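Local coordinates for protein SalCYP truncation (Salinispora tropica, PDB 7ABB) that belongs to the cytochrome P450 family, a mostly helical fold built around a heme, and carries heme c in its pocket, at residues G256-F261 and P364-P369. Numbering follows the deposited sequence.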
loop_
_atom_site.group_PDB
_atom_site.type_symbol
_atom_site.label_atom_id
_atom_site.label_comp_id
_atom_site.label_asym_id
_atom_site.label_seq_id
_atom_site.Cartn_x
_atom_site.Cartn_y
_atom_site.Cartn_z
ATOM N N GLY A 256 12.117 13.792 -19.297
ATOM C CA GLY A 256 12.910 12.659 -19.756
ATOM C C GLY A 256 12.321 11.315 -19.355
ATOM O O GLY A 256 12.266 10.383 -20.163
ATOM N N ASP A 257 11.926 11.181 -18.078
ATOM C CA ASP A 257 11.303 9.938 -17.616
ATOM C C ASP A 257 9.909 9.747 -18.215
ATOM O O ASP A 257 9.521 8.621 -18.552
ATOM C CB ASP A 257 11.224 9.924 -16.089
ATOM C CG ASP A 257 12.592 9.728 -15.432
ATOM O OD1 ASP A 257 13.450 9.066 -16.051
ATOM O OD2 ASP A 257 12.805 10.246 -14.320
ATOM N N ARG A 258 9.130 10.830 -18.332
ATOM C CA ARG A 258 7.836 10.735 -18.999
ATOM C C ARG A 258 8.002 10.234 -20.430
ATOM O O ARG A 258 7.291 9.316 -20.868
ATOM C CB ARG A 258 7.148 12.099 -18.961
ATOM C CG ARG A 258 5.773 12.091 -19.572
ATOM C CD ARG A 258 5.039 13.424 -19.310
ATOM N NE ARG A 258 5.539 14.589 -20.051
ATOM C CZ ARG A 258 6.236 15.603 -19.549
ATOM N NH1 ARG A 258 6.652 15.629 -18.274
ATOM N NH2 ARG A 258 6.558 16.602 -20.374
ATOM N N HIS A 259 8.926 10.839 -21.180
ATOM C CA HIS A 259 9.167 10.408 -22.553
ATOM C C HIS A 259 9.605 8.953 -22.600
ATOM O O HIS A 259 9.224 8.213 -23.508
ATOM C CB HIS A 259 10.236 11.277 -23.218
ATOM C CG HIS A 259 9.857 12.711 -23.409
ATOM N ND1 HIS A 259 8.553 13.157 -23.445
ATOM C CD2 HIS A 259 10.633 13.805 -23.608
ATOM C CE1 HIS A 259 8.544 14.464 -23.642
ATOM N NE2 HIS A 259 9.792 14.881 -23.738
ATOM N N ARG A 260 10.442 8.529 -21.655
ATOM C CA ARG A 260 10.870 7.137 -21.650
ATOM C C ARG A 260 9.684 6.212 -21.425
ATOM O O ARG A 260 9.528 5.210 -22.126
ATOM C CB ARG A 260 11.934 6.911 -20.579
ATOM C CG ARG A 260 12.425 5.475 -20.475
ATOM C CD ARG A 260 13.290 5.052 -21.644
ATOM N NE ARG A 260 13.698 3.659 -21.521
ATOM C CZ ARG A 260 14.686 3.241 -20.730
ATOM N NH1 ARG A 260 15.363 4.113 -19.999
ATOM N NH2 ARG A 260 14.998 1.953 -20.672
ATOM N N PHE A 261 8.836 6.533 -20.444
ATOM C CA PHE A 261 7.679 5.692 -20.159
ATOM C C PHE A 261 6.734 5.665 -21.348
ATOM O O PHE A 261 6.192 4.615 -21.703
ATOM C CB PHE A 261 6.941 6.195 -18.911
ATOM C CG PHE A 261 5.946 5.219 -18.352
ATOM C CD1 PHE A 261 4.654 5.176 -18.822
ATOM C CD2 PHE A 261 6.313 4.346 -17.343
ATOM C CE1 PHE A 261 3.725 4.264 -18.298
ATOM C CE2 PHE A 261 5.395 3.440 -16.819
ATOM C CZ PHE A 261 4.103 3.404 -17.301
ATOM N N PRO A 364 -0.648 11.679 -23.362
ATOM C CA PRO A 364 0.785 11.365 -23.457
ATOM C C PRO A 364 1.674 12.449 -22.911
ATOM O O PRO A 364 2.794 12.144 -22.482
ATOM C CB PRO A 364 1.000 11.152 -24.958
ATOM C CG PRO A 364 -0.095 11.943 -25.620
ATOM C CD PRO A 364 -1.275 11.788 -24.690
ATOM N N ASP A 365 1.242 13.707 -22.966
ATOM C CA ASP A 365 2.034 14.841 -22.506
ATOM C C ASP A 365 1.213 15.596 -21.470
ATOM O O ASP A 365 0.017 15.847 -21.678
ATOM C CB ASP A 365 2.397 15.744 -23.691
ATOM C CG ASP A 365 3.434 16.795 -23.346
ATOM O OD1 ASP A 365 3.965 16.795 -22.227
ATOM O OD2 ASP A 365 3.709 17.626 -24.225
ATOM N N TYR A 366 1.842 15.925 -20.348
ATOM C CA TYR A 366 1.164 16.545 -19.223
ATOM C C TYR A 366 2.249 17.131 -18.330
ATOM O O TYR A 366 3.433 16.812 -18.476
ATOM C CB TYR A 366 0.259 15.531 -18.474
ATOM C CG TYR A 366 0.996 14.263 -18.082
ATOM C CD1 TYR A 366 1.156 13.222 -18.988
ATOM C CD2 TYR A 366 1.610 14.173 -16.850
ATOM C CE1 TYR A 366 1.874 12.091 -18.652
ATOM C CE2 TYR A 366 2.309 13.064 -16.505
ATOM C CZ TYR A 366 2.450 12.044 -17.414
ATOM O OH TYR A 366 3.181 10.931 -17.058
ATOM N N ARG A 367 1.829 17.943 -17.365
ATOM C CA ARG A 367 2.791 18.610 -16.500
ATOM C C ARG A 367 2.114 19.026 -15.199
ATOM O O ARG A 367 0.894 19.043 -15.080
ATOM C CB ARG A 367 3.432 19.820 -17.197
ATOM C CG ARG A 367 2.452 20.958 -17.472
ATOM C CD ARG A 367 3.052 22.093 -18.294
ATOM N NE ARG A 367 3.413 21.650 -19.629
ATOM C CZ ARG A 367 4.024 22.409 -20.542
ATOM N NH1 ARG A 367 4.319 23.688 -20.276
ATOM N NH2 ARG A 367 4.316 21.918 -21.742
ATOM N N LEU A 368 2.927 19.390 -14.231
ATOM C CA LEU A 368 2.386 20.042 -13.053
ATOM C C LEU A 368 2.117 21.512 -13.382
ATOM O O LEU A 368 2.737 22.079 -14.283
ATOM C CB LEU A 368 3.362 19.910 -11.881
ATOM C CG LEU A 368 3.697 18.451 -11.543
ATOM C CD1 LEU A 368 4.688 18.417 -10.361
ATOM C CD2 LEU A 368 2.468 17.630 -11.243
ATOM N N PRO A 369 1.183 22.157 -12.673
ATOM C CA PRO A 369 0.774 23.525 -13.070
ATOM C C PRO A 369 1.944 24.477 -13.215
ATOM O O PRO A 369 2.062 25.183 -14.230
ATOM C CB PRO A 369 -0.182 23.923 -11.943
ATOM C CG PRO A 369 -0.840 22.584 -11.566
ATOM C CD PRO A 369 0.296 21.590 -11.636
HETATM O O HOH W 1 5.251 13.499 -22.764
#
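R258, on the short helix 255-263, reaches across to the loop that follows helix 345-362 and lays its chain over the ring of Y366. The touching atom is CD, which makes a CH-pi contact over the ring face, 3.7 Å from the ring centroid and offset toward the rim. Beyond CD the bend at chi3 (71°) lifts the guanidinium, tilted against the ring, further above the same face; R258 CZ is 5.4 Å from the Y366 centroid, too far for more than a weak cation-pi attraction. Each nitrogen there has a different partner. NE gives its hydrogen to a water 2.9 Å away, and the water in turn donates to P364 O at 2.8 Å, so a single molecule bridges side chain and loop carbonyl. NH1 is hydrogen-bonded to L251 O on helix 238-253. NH2 meets D365 OD1 at 3.2 Å in a salt bridge; guanidinium and carboxylate planes lie 11° apart, but the side chains approach at a slant and the hydrogen bond is weak, bent to 127°. Y366 O sits over one guanidinium face, 3.2 Å from R258 CZ, an electrostatic neighbour poorly angled for a bond from NE or NH1. The Y366 ring also packs edge-to-face on W359. One buried arginine therefore ties two helices and a loop of this P450 fold together, its charge probably balanced partly by the exposed D365 and partly by carbonyl dipoles.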